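Local structure of aldo-keto reductase family 1, member B4 (Aldose reductase) (4HBK) at residues L112-F117 with V147-G152; F117-V122 with D167-E172; N213-I218 with T239-L244; N221-K226 with S321-Q326. The protein probably reduces aldehydes, such as those of aldose sugars, to alcohols with NADPH, as an aldo-keto reductase. All blocks are in the same frame, centred on the assembly; numbering follows the deposited sequence.

Interaction 1 of 4, residues L112-F117 with V147-G152; sequences LWNTFF and VPLKHG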
# COMPACT_ATOMS: atom_id res chain seq x y z
N LEU A 112 0.02 -9.23 5.00
CA LEU A 112 0.30 -10.64 5.19
C LEU A 112 1.23 -11.11 4.09
O LEU A 112 0.89 -10.97 2.91
CB LEU A 112 -1.01 -11.42 5.13
CG LEU A 112 -0.89 -12.95 5.16
CD1 LEU A 112 -0.36 -13.40 6.51
CD2 LEU A 112 -2.24 -13.60 4.88
N TRP A 113 2.38 -11.68 4.46
CA TRP A 113 3.36 -12.12 3.47
C TRP A 113 3.09 -13.50 2.86
O TRP A 113 2.53 -14.38 3.53
CB TRP A 113 4.79 -12.07 4.02
CG TRP A 113 5.79 -12.48 3.00
CD1 TRP A 113 6.60 -13.58 3.02
CD2 TRP A 113 6.05 -11.82 1.75
NE1 TRP A 113 7.37 -13.62 1.89
CE2 TRP A 113 7.05 -12.56 1.09
CE3 TRP A 113 5.55 -10.66 1.14
CZ2 TRP A 113 7.55 -12.19 -0.16
CZ3 TRP A 113 6.05 -10.29 -0.09
CH2 TRP A 113 7.04 -11.05 -0.74
N ASN A 114 3.53 -13.69 1.61
CA ASN A 114 3.20 -14.86 0.79
C ASN A 114 3.43 -16.24 1.44
O ASN A 114 2.78 -17.23 1.08
CB ASN A 114 3.97 -14.81 -0.56
CG ASN A 114 3.79 -13.48 -1.33
OD1 ASN A 114 3.46 -12.44 -0.75
ND2 ASN A 114 4.05 -13.52 -2.64
N THR A 115 4.38 -16.33 2.37
CA THR A 115 4.72 -17.61 2.99
C THR A 115 3.73 -18.02 4.10
O THR A 115 3.84 -19.12 4.67
CB THR A 115 6.14 -17.59 3.57
OG1 THR A 115 6.25 -16.49 4.48
CG2 THR A 115 7.20 -17.46 2.46
N PHE A 116 2.77 -17.15 4.39
CA PHE A 116 1.81 -17.39 5.47
C PHE A 116 0.36 -17.40 4.97
O PHE A 116 -0.56 -17.19 5.76
CB PHE A 116 1.96 -16.33 6.57
CG PHE A 116 3.36 -16.21 7.12
CD1 PHE A 116 3.81 -17.07 8.11
CD2 PHE A 116 4.21 -15.23 6.65
CE1 PHE A 116 5.11 -16.96 8.61
CE2 PHE A 116 5.51 -15.10 7.15
CZ PHE A 116 5.96 -15.97 8.13
N PHE A 117 0.16 -17.66 3.67
CA PHE A 117 -1.17 -17.65 3.07
C PHE A 117 -2.02 -18.88 3.41
O PHE A 117 -3.25 -18.83 3.36
CB PHE A 117 -1.10 -17.48 1.55
CG PHE A 117 -0.69 -16.09 1.10
CD1 PHE A 117 -0.51 -15.06 2.01
CD2 PHE A 117 -0.48 -15.82 -0.25
CE1 PHE A 117 -0.12 -13.78 1.60
CE2 PHE A 117 -0.10 -14.56 -0.67
CZ PHE A 117 0.08 -13.53 0.25
N VAL A 147 0.10 -14.57 -5.00
CA VAL A 147 0.97 -15.72 -5.27
C VAL A 147 1.58 -16.32 -4.00
O VAL A 147 2.54 -15.80 -3.45
CB VAL A 147 2.12 -15.34 -6.22
CG1 VAL A 147 3.09 -16.52 -6.41
CG2 VAL A 147 1.57 -14.86 -7.57
N PRO A 148 1.02 -17.44 -3.52
CA PRO A 148 1.57 -18.02 -2.29
C PRO A 148 2.95 -18.65 -2.52
O PRO A 148 3.24 -19.12 -3.61
CB PRO A 148 0.53 -19.07 -1.89
CG PRO A 148 -0.25 -19.34 -3.12
CD PRO A 148 -0.23 -18.09 -3.94
N LEU A 149 3.77 -18.63 -1.47
CA LEU A 149 5.11 -19.19 -1.49
C LEU A 149 5.20 -20.23 -0.38
O LEU A 149 4.45 -20.14 0.61
CB LEU A 149 6.14 -18.09 -1.25
CG LEU A 149 6.81 -17.44 -2.46
CD1 LEU A 149 5.96 -17.44 -3.70
CD2 LEU A 149 7.25 -16.02 -2.12
N LYS A 150 6.09 -21.20 -0.53
CA LYS A 150 6.22 -22.28 0.45
C LYS A 150 6.48 -21.75 1.86
O LYS A 150 7.35 -20.90 2.07
CB LYS A 150 7.32 -23.26 0.04
CG LYS A 150 7.47 -24.46 0.97
CD LYS A 150 8.60 -25.39 0.52
CE LYS A 150 9.97 -24.85 0.90
NZ LYS A 150 10.29 -25.08 2.35
N HIS A 151 5.73 -22.25 2.83
CA HIS A 151 5.90 -21.82 4.21
C HIS A 151 7.04 -22.56 4.90
O HIS A 151 7.35 -23.70 4.55
CB HIS A 151 4.62 -22.09 5.00
CG HIS A 151 4.75 -21.79 6.46
ND1 HIS A 151 5.26 -22.69 7.37
CD2 HIS A 151 4.44 -20.68 7.17
CE1 HIS A 151 5.25 -22.15 8.58
NE2 HIS A 151 4.76 -20.93 8.48
N GLY A 152 7.66 -21.91 5.88
CA GLY A 152 8.53 -22.62 6.80
C GLY A 152 10.02 -22.42 6.59
O GLY A 152 10.82 -23.31 6.86
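Trp113 meets Leu149 through its six-membered ring, with Trp113 CZ2 4.3 Å from Leu149 CD2. The same indole stands edge-to-face with His144, a predicted substrate-binding residue, and its NE1 is hydrogen-bonded to Leu155 O. Next, between the two backbones, Leu149 N donates to Asn114 O over 3.1 Å. The bond is straight at the hydrogen, 176°, yet the donor sits well above the carbonyl plane. Asn114 CB packs on Leu149 CD2, and Asn114 ND2 comes within 2.9 Å of Val147 O. Thr115 sends its CA hydrogen almost straight at Leu149 O. Its methyl group lies beside the backbone N and touches both Leu149 CB and Lys150 O. Thr115 O lies in the plane of the His151 imidazole, at its edge, 3.0 Å from His151 CD2. His151 CG is anti to the backbone N (chi1 175°), which carries the ring back to that carbonyl. The Phe116 ring also meets this imidazole, with Phe116 CD1 3.8 Å from His151 CD2. Phe117 CD2 rests 3.6 Å from Pro148 CA, the side chains crossing at about a right angle. Both loops leave the C-terminal ends of adjacent barrel strands, 107-112 and 138-143, where (beta/alpha)8 aldo-keto reductases have their active site. Phe117 packs on Ile143 of the second strand, Phe116 on Ala125 of helix 119-133, and Phe117 O accepts from Thr174 of helix 171-183.

Interaction 2 of 4, residues F117-V122 with D167-E172; sequences FRPEHV and DNVPHE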
# COMPACT_ATOMS: atom_id res chain seq x y z
N PHE A 117 0.16 -17.66 3.67
CA PHE A 117 -1.17 -17.65 3.07
C PHE A 117 -2.02 -18.88 3.41
O PHE A 117 -3.25 -18.83 3.36
CB PHE A 117 -1.10 -17.48 1.55
CG PHE A 117 -0.69 -16.09 1.10
CD1 PHE A 117 -0.51 -15.06 2.01
CD2 PHE A 117 -0.48 -15.82 -0.25
CE1 PHE A 117 -0.12 -13.78 1.60
CE2 PHE A 117 -0.10 -14.56 -0.67
CZ PHE A 117 0.08 -13.53 0.25
N ARG A 118 -1.38 -20.00 3.74
CA ARG A 118 -2.17 -21.16 4.17
C ARG A 118 -2.95 -20.80 5.42
O ARG A 118 -2.43 -20.15 6.32
CB ARG A 118 -1.31 -22.41 4.35
CG ARG A 118 -0.88 -22.99 3.02
CD ARG A 118 -0.52 -24.46 3.12
NE ARG A 118 -0.19 -25.01 1.81
CZ ARG A 118 -0.79 -26.06 1.26
NH1 ARG A 118 -1.75 -26.69 1.94
NH2 ARG A 118 -0.42 -26.48 0.06
N PRO A 119 -4.22 -21.22 5.47
CA PRO A 119 -5.14 -20.79 6.52
C PRO A 119 -4.57 -20.94 7.92
O PRO A 119 -4.76 -20.06 8.75
CB PRO A 119 -6.35 -21.72 6.32
CG PRO A 119 -6.31 -22.06 4.86
CD PRO A 119 -4.85 -22.16 4.53
N GLU A 120 -3.87 -22.04 8.18
CA GLU A 120 -3.41 -22.34 9.53
C GLU A 120 -2.30 -21.41 10.02
O GLU A 120 -1.94 -21.43 11.19
CB GLU A 120 -2.97 -23.82 9.64
CG GLU A 120 -1.72 -24.18 8.87
CD GLU A 120 -2.00 -24.77 7.48
OE1 GLU A 120 -3.04 -24.40 6.86
OE2 GLU A 120 -1.18 -25.59 7.03
N HIS A 121 -1.76 -20.58 9.12
CA HIS A 121 -0.66 -19.68 9.47
C HIS A 121 -1.04 -18.20 9.54
O HIS A 121 -0.30 -17.39 10.11
CB HIS A 121 0.49 -19.85 8.46
CG HIS A 121 1.11 -21.21 8.47
ND1 HIS A 121 1.31 -21.94 7.32
CD2 HIS A 121 1.56 -21.97 9.49
CE1 HIS A 121 1.86 -23.10 7.63
NE2 HIS A 121 2.03 -23.15 8.94
N VAL A 122 -2.17 -17.83 8.95
CA VAL A 122 -2.58 -16.43 8.90
C VAL A 122 -2.63 -15.75 10.27
O VAL A 122 -2.09 -14.67 10.45
CB VAL A 122 -3.93 -16.27 8.18
CG1 VAL A 122 -4.37 -14.82 8.21
CG2 VAL A 122 -3.84 -16.78 6.74
N ASP A 167 3.68 -22.11 -3.80
CA ASP A 167 2.69 -22.90 -3.09
C ASP A 167 1.33 -22.70 -3.76
O ASP A 167 1.17 -21.79 -4.56
CB ASP A 167 2.66 -22.53 -1.60
CG ASP A 167 1.93 -23.57 -0.75
OD1 ASP A 167 1.60 -24.65 -1.29
OD2 ASP A 167 1.68 -23.31 0.45
N ASN A 168 0.37 -23.57 -3.45
CA ASN A 168 -0.97 -23.43 -4.01
C ASN A 168 -2.02 -23.28 -2.91
O ASN A 168 -2.29 -24.22 -2.16
CB ASN A 168 -1.32 -24.63 -4.90
CG ASN A 168 -0.33 -24.81 -6.04
OD1 ASN A 168 0.45 -23.91 -6.35
ND2 ASN A 168 -0.37 -25.98 -6.67
N VAL A 169 -2.62 -22.09 -2.81
CA VAL A 169 -3.61 -21.82 -1.78
C VAL A 169 -4.71 -20.94 -2.34
O VAL A 169 -4.44 -19.80 -2.72
CB VAL A 169 -3.00 -21.07 -0.58
CG1 VAL A 169 -4.04 -20.92 0.52
CG2 VAL A 169 -1.75 -21.79 -0.06
N PRO A 170 -5.95 -21.45 -2.39
CA PRO A 170 -6.99 -20.61 -2.99
C PRO A 170 -7.13 -19.27 -2.27
O PRO A 170 -7.06 -19.18 -1.04
CB PRO A 170 -8.25 -21.47 -2.83
CG PRO A 170 -7.73 -22.89 -2.78
CD PRO A 170 -6.47 -22.76 -1.97
N HIS A 171 -7.32 -18.22 -3.06
CA HIS A 171 -7.49 -16.89 -2.50
C HIS A 171 -8.61 -16.84 -1.47
O HIS A 171 -8.45 -16.21 -0.42
CB HIS A 171 -7.70 -15.89 -3.61
CG HIS A 171 -6.50 -15.73 -4.49
ND1 HIS A 171 -6.58 -15.33 -5.81
CD2 HIS A 171 -5.19 -15.93 -4.24
CE1 HIS A 171 -5.37 -15.28 -6.33
NE2 HIS A 171 -4.50 -15.64 -5.39
N GLU A 172 -9.73 -17.51 -1.75
CA GLU A 172 -10.88 -17.43 -0.86
C GLU A 172 -10.63 -18.10 0.49
O GLU A 172 -11.24 -17.73 1.50
CB GLU A 172 -12.16 -17.98 -1.52
CG GLU A 172 -12.07 -19.42 -2.03
CD GLU A 172 -11.50 -19.53 -3.45
OE1 GLU A 172 -10.80 -18.60 -3.90
OE2 GLU A 172 -11.76 -20.56 -4.12
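Arg118 and Asp167 form a two-pronged salt bridge at the protein surface. Arg118 NE donates to Asp167 OD2 over 2.9 Å, and Arg118 NH2 donates to Asp167 OD1 over 3.0 Å. Each oxygen uses its syn lone pair, and both lie in the guanidinium plane. The grip is side-on, through NE and NH2, and the two flat groups are nearly coplanar, 18° apart. The arginine chain runs extended from CG to NE (chi3 177°), which brings its NE edge to the acid. The carboxylate has a further donor. Asn168 N reaches Asp167 OD1 over 2.7 Å from above the carboxylate plane, which should steady the group against rotation. Asn168 O lies over one face of the guanidinium, 3.7 Å from Arg118 NH2.

Apolar contacts centre on Val169, whose methyl groups divide the work. Val169 CG2 presses on the aliphatic part of the arginine, 3.4 Å from Arg118 CG. Val169 CG1 touches the backbone at Phe117 O, 3.6 Å away, and more loosely Pro119 CD.

His121 N donates to Arg118 O where the chain enters helix 119-133. Separately, Asp167 O accepts from the His335 side chain (NE2) in the C-terminal loop. Pro170 holds the N-cap position of helix 171-183. The contact thus ties together two loops at the rim of a (beta/alpha)8 barrel, each leading into one of its outer helices.

Interaction 3 of 4, residues N213-I218 with T239-L244; sequences NLQIEI and TAYAPL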
# COMPACT_ATOMS: atom_id res chain seq x y z
N ASN A 213 -9.98 -2.15 0.61
CA ASN A 213 -8.92 -1.41 -0.04
C ASN A 213 -8.08 -2.29 -0.97
O ASN A 213 -7.89 -3.48 -0.70
CB ASN A 213 -8.04 -0.74 1.02
CG ASN A 213 -6.83 -0.04 0.43
OD1 ASN A 213 -5.72 -0.57 0.49
ND2 ASN A 213 -7.04 1.16 -0.11
N LEU A 214 -7.62 -1.71 -2.07
CA LEU A 214 -6.73 -2.38 -3.00
C LEU A 214 -5.51 -1.49 -3.13
O LEU A 214 -5.65 -0.28 -3.35
CB LEU A 214 -7.41 -2.54 -4.37
CG LEU A 214 -6.53 -3.03 -5.53
CD1 LEU A 214 -6.13 -4.49 -5.35
CD2 LEU A 214 -7.22 -2.82 -6.89
N GLN A 215 -4.32 -2.06 -2.95
CA GLN A 215 -3.08 -1.31 -3.10
C GLN A 215 -2.34 -1.87 -4.31
O GLN A 215 -2.10 -3.07 -4.38
CB GLN A 215 -2.20 -1.39 -1.83
CG GLN A 215 -0.89 -0.59 -1.95
CD GLN A 215 -0.04 -0.56 -0.66
OE1 GLN A 215 1.15 -0.86 -0.69
NE2 GLN A 215 -0.66 -0.17 0.46
N ILE A 216 -1.99 -1.00 -5.24
CA ILE A 216 -1.38 -1.40 -6.50
C ILE A 216 -0.46 -0.29 -6.95
O ILE A 216 -0.56 0.84 -6.46
CB ILE A 216 -2.44 -1.61 -7.60
CG1 ILE A 216 -3.49 -0.47 -7.54
CG2 ILE A 216 -3.10 -2.98 -7.47
CD1 ILE A 216 -4.56 -0.54 -8.65
N GLU A 217 0.43 -0.60 -7.90
CA GLU A 217 1.30 0.41 -8.48
C GLU A 217 0.51 1.39 -9.33
O GLU A 217 -0.17 1.00 -10.29
CB GLU A 217 2.40 -0.23 -9.33
CG GLU A 217 3.17 0.75 -10.22
CD GLU A 217 4.23 0.04 -11.06
OE1 GLU A 217 4.41 -1.19 -10.91
OE2 GLU A 217 4.89 0.73 -11.87
N ILE A 218 0.60 2.67 -8.98
CA ILE A 218 -0.07 3.72 -9.73
C ILE A 218 0.77 5.01 -9.71
O ILE A 218 1.20 5.49 -8.64
CB ILE A 218 -1.49 4.03 -9.16
CG1 ILE A 218 -2.25 2.74 -8.85
CG2 ILE A 218 -2.29 4.89 -10.13
CD1 ILE A 218 -3.61 3.02 -8.20
N THR A 239 -5.24 2.41 -3.23
CA THR A 239 -4.03 3.07 -2.78
C THR A 239 -2.97 2.91 -3.85
O THR A 239 -2.78 1.82 -4.40
CB THR A 239 -3.53 2.45 -1.47
OG1 THR A 239 -4.47 2.73 -0.42
CG2 THR A 239 -2.15 3.02 -1.09
N ALA A 240 -2.28 4.00 -4.14
CA ALA A 240 -1.22 3.98 -5.13
C ALA A 240 0.08 3.75 -4.41
O ALA A 240 0.49 4.56 -3.59
CB ALA A 240 -1.17 5.29 -5.88
N TYR A 241 0.75 2.64 -4.71
CA TYR A 241 2.10 2.53 -4.23
C TYR A 241 3.09 2.93 -5.32
O TYR A 241 2.73 3.01 -6.50
CB TYR A 241 2.39 1.16 -3.59
CG TYR A 241 2.64 -0.02 -4.50
CD1 TYR A 241 3.82 -0.14 -5.24
CD2 TYR A 241 1.74 -1.08 -4.54
CE1 TYR A 241 4.06 -1.27 -6.04
CE2 TYR A 241 1.96 -2.20 -5.33
CZ TYR A 241 3.12 -2.29 -6.08
OH TYR A 241 3.31 -3.42 -6.84
N ALA A 242 4.32 3.23 -4.91
CA ALA A 242 5.31 3.81 -5.82
C ALA A 242 4.70 4.97 -6.60
O ALA A 242 4.80 5.01 -7.82
CB ALA A 242 5.84 2.75 -6.77
N PRO A 243 4.07 5.93 -5.88
CA PRO A 243 3.33 7.04 -6.48
C PRO A 243 4.23 8.02 -7.24
O PRO A 243 3.76 8.74 -8.13
CB PRO A 243 2.69 7.72 -5.27
CG PRO A 243 3.59 7.40 -4.14
CD PRO A 243 4.11 6.03 -4.41
N LEU A 244 5.51 8.04 -6.90
CA LEU A 244 6.49 8.85 -7.61
C LEU A 244 7.24 8.04 -8.67
O LEU A 244 8.18 8.52 -9.28
CB LEU A 244 7.48 9.47 -6.62
CG LEU A 244 6.86 10.33 -5.54
CD1 LEU A 244 7.92 10.91 -4.62
CD2 LEU A 244 6.01 11.44 -6.15
O HOH W 1 -3.56 0.88 1.35
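Strands 213-217 and 239-241 run parallel in register, Gln215 beside Thr239 and Glu217 beside Tyr241, with axes 4.6 Å apart and inclined by 31°. Their backbone bonds alternate: Thr239 N to Leu214 O, Ile216 N to Thr239 O, Tyr241 N to Ile216 O and, longer at 3.3 Å, Ile218 N to Tyr241 O. On the inner side of the sheet Asn213 ND2 donates to Thr239 OG1 over 3.0 Å and also bonds Thr237 OG1. One water joins three side chains there. It donates to Asn213 OD1, accepts from Gln215 NE2, and lies 2.7 Å from Thr239 OG1. Gln215 NE2 also bonds Asp77, and the Gln215 side chain lies close to Lys111, predicted to lower the pKa of the active-site tyrosine. The strands belong to a beta-alpha-beta unit of the (beta/alpha)8 barrel, linked by helix 225-233. Tyr241 CG sits between the backbone N and the carbonyl carbon (chi1 78°), which lays the ring over strand 213-217. Glu217 N lies over one ring face, 3.4 Å from Tyr241 CE2, and Glu217 CB makes a CH-pi contact on the face. Gln215 CG meets the ring edge, 3.7 Å from Tyr241 CD2. Tyr241 OH bonds Asn194. In related reductases the equivalent tyrosine stacks on the nicotinamide. On the outer side Ile218 CB packs 3.5 Å from Ala240 CB, and both side chains rest on Leu281 of helix 273-283.

Interaction 4 of 4, residues N221-K226 with S321-Q326; sequences NFPNIK and SLNERQ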
# COMPACT_ATOMS: atom_id res chain seq x y z
N ASN A 221 3.39 7.49 -14.90
CA ASN A 221 3.98 6.65 -15.95
C ASN A 221 3.36 5.27 -15.99
O ASN A 221 3.74 4.44 -16.82
CB ASN A 221 5.51 6.54 -15.80
CG ASN A 221 6.25 7.52 -16.70
OD1 ASN A 221 5.66 8.17 -17.57
ND2 ASN A 221 7.56 7.61 -16.50
N PHE A 222 2.41 5.03 -15.09
CA PHE A 222 1.60 3.81 -15.13
C PHE A 222 0.25 4.04 -14.45
O PHE A 222 0.08 3.71 -13.27
CB PHE A 222 2.33 2.63 -14.50
CG PHE A 222 1.68 1.32 -14.80
CD1 PHE A 222 1.68 0.81 -16.08
CD2 PHE A 222 1.06 0.60 -13.79
CE1 PHE A 222 1.07 -0.41 -16.36
CE2 PHE A 222 0.45 -0.61 -14.07
CZ PHE A 222 0.46 -1.12 -15.35
N PRO A 223 -0.70 4.62 -15.18
CA PRO A 223 -1.92 5.12 -14.54
C PRO A 223 -2.85 4.02 -14.05
O PRO A 223 -3.67 4.28 -13.17
CB PRO A 223 -2.59 5.96 -15.65
CG PRO A 223 -1.50 6.20 -16.68
CD PRO A 223 -0.65 4.96 -16.61
N ASN A 224 -2.71 2.81 -14.57
CA ASN A 224 -3.54 1.68 -14.13
C ASN A 224 -5.02 2.03 -14.13
O ASN A 224 -5.74 1.66 -13.20
CB ASN A 224 -3.11 1.25 -12.73
CG ASN A 224 -3.03 -0.26 -12.57
OD1 ASN A 224 -3.65 -1.00 -13.32
ND2 ASN A 224 -2.26 -0.71 -11.57
N ILE A 225 -5.48 2.72 -15.17
CA ILE A 225 -6.84 3.27 -15.22
C ILE A 225 -7.96 2.22 -15.14
O ILE A 225 -8.88 2.35 -14.34
CB ILE A 225 -7.09 4.12 -16.50
CG1 ILE A 225 -6.04 5.22 -16.66
CG2 ILE A 225 -8.46 4.76 -16.46
CD1 ILE A 225 -6.38 6.48 -15.93
N LYS A 226 -7.90 1.19 -15.98
CA LYS A 226 -8.96 0.20 -16.03
C LYS A 226 -9.19 -0.52 -14.70
O LYS A 226 -10.33 -0.70 -14.27
CB LYS A 226 -8.73 -0.80 -17.16
CG LYS A 226 -8.93 -0.21 -18.54
CD LYS A 226 -8.77 -1.25 -19.63
CE LYS A 226 -9.18 -0.69 -20.98
NZ LYS A 226 -9.29 -1.73 -22.04
N SER A 321 1.86 9.70 -20.45
CA SER A 321 2.31 8.51 -19.73
C SER A 321 3.05 7.52 -20.63
O SER A 321 2.76 7.44 -21.83
CB SER A 321 1.12 7.81 -19.08
OG SER A 321 1.56 6.67 -18.38
N LEU A 322 3.98 6.75 -20.06
CA LEU A 322 4.81 5.81 -20.84
C LEU A 322 4.09 4.69 -21.63
O LEU A 322 4.41 4.51 -22.81
CB LEU A 322 6.00 5.28 -20.05
CG LEU A 322 7.30 6.05 -20.33
CD1 LEU A 322 8.52 5.27 -19.85
CD2 LEU A 322 7.43 6.37 -21.82
N ASN A 323 3.20 3.91 -21.03
CA ASN A 323 3.07 3.70 -19.60
C ASN A 323 3.54 2.28 -19.36
O ASN A 323 3.09 1.35 -20.01
CB ASN A 323 1.62 3.89 -19.13
CG ASN A 323 0.62 2.96 -19.84
OD1 ASN A 323 0.97 1.89 -20.34
ND2 ASN A 323 -0.64 3.38 -19.87
N GLU A 324 4.48 2.10 -18.44
CA GLU A 324 5.10 0.79 -18.30
C GLU A 324 5.16 0.41 -16.83
O GLU A 324 5.54 1.22 -15.99
CB GLU A 324 6.50 0.82 -18.90
CG GLU A 324 7.61 0.85 -17.85
CD GLU A 324 8.94 1.33 -18.40
OE1 GLU A 324 9.83 1.67 -17.57
OE2 GLU A 324 9.11 1.37 -19.64
N ARG A 325 4.80 -0.83 -16.54
CA ARG A 325 4.82 -1.34 -15.18
C ARG A 325 6.25 -1.40 -14.66
O ARG A 325 7.11 -2.03 -15.28
CB ARG A 325 4.20 -2.73 -15.11
CG ARG A 325 3.86 -3.15 -13.70
CD ARG A 325 3.26 -4.56 -13.65
NE ARG A 325 1.98 -4.67 -14.33
CZ ARG A 325 0.81 -4.33 -13.80
NH1 ARG A 325 0.76 -3.83 -12.57
NH2 ARG A 325 -0.31 -4.49 -14.49
N GLN A 326 6.50 -0.79 -13.50
CA GLN A 326 7.83 -0.83 -12.90
C GLN A 326 8.04 -2.05 -12.00
O GLN A 326 9.15 -2.58 -11.91
CB GLN A 326 8.13 0.45 -12.11
CG GLN A 326 7.80 1.74 -12.84
CD GLN A 326 8.55 1.89 -14.15
OE1 GLN A 326 7.96 2.18 -15.19
NE2 GLN A 326 9.87 1.70 -14.10
O HOH W 2 -1.50 -3.47 -10.70
O HOH W 3 -2.77 -3.39 -13.80
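Phe222 and Arg325 pack closely, and Asn221 is covered just as well. Arg325 CB lies over the phenyl face, a CH-pi contact 4.2 Å from the centroid of the Phe222 ring and 17° off its normal. The arginine chain then bends at chi3 (-65°) and brings one face of the guanidinium against the CZ end of the ring. There Phe222 CZ sits over the centre of that face, 3.6 Å from Arg325 CZ. The two planes are 65° apart, so this is no parallel stack. Arg325 also makes a cation-pi contact with Phe340. Beside the ring, Glu324 N donates to Asn221 O over 2.9 Å, which holds the Asn221 backbone in the packed part. Pro223 packs beside Ser321 and Asn323. The Ser321 hydroxyl is bonded to Ala220 O. A cis peptide bond precedes Asn323.

Segment 221-226 follows strand 213-217 in the (beta/alpha)8 barrel and leads into helix 225-233. Segment 321-326 belongs to the C-terminal loop, which comes after helix 311-319 and crosses this end of the barrel.

The contact is looser at Leu322, which is exposed. Leu322 N makes only a weak bond, 3.3 Å, to Asn221 OD1. On the Arg325 side, Asn224 is joined to the guanidinium through two waters. One accepts from Asn224 ND2 and Arg325 NH1. The other donates to Asn224 OD1 and accepts from Arg325 NH2, and both lie in the guanidinium plane. Asn224 ND2 is bonded directly to Glu217 O as well.

Overall arrangement
The four contacts form two pairs. Interactions 1 and 2 have centres about 7 Å apart, share Phe117 and touch through Pro148 and Asp167. Their segments alternate along the chain, in the loops after strands 107-112 and 138-143 and the first residues of the helices that follow. Interactions 3 and 4 have centres about 11 Å apart. Interaction 3 pairs strands 213-217 and 237-241, and interaction 4 sets the C-terminal loop against the start of helix 225-233 between them; Glu217 links the two. The pairs do not touch; interactions 1 and 3 have centres about 21 Å apart. Interactions 1 and 2 lie near the predicted substrate-binding His144, interaction 3 beside Lys111, and interaction 4 away from the predicted sites.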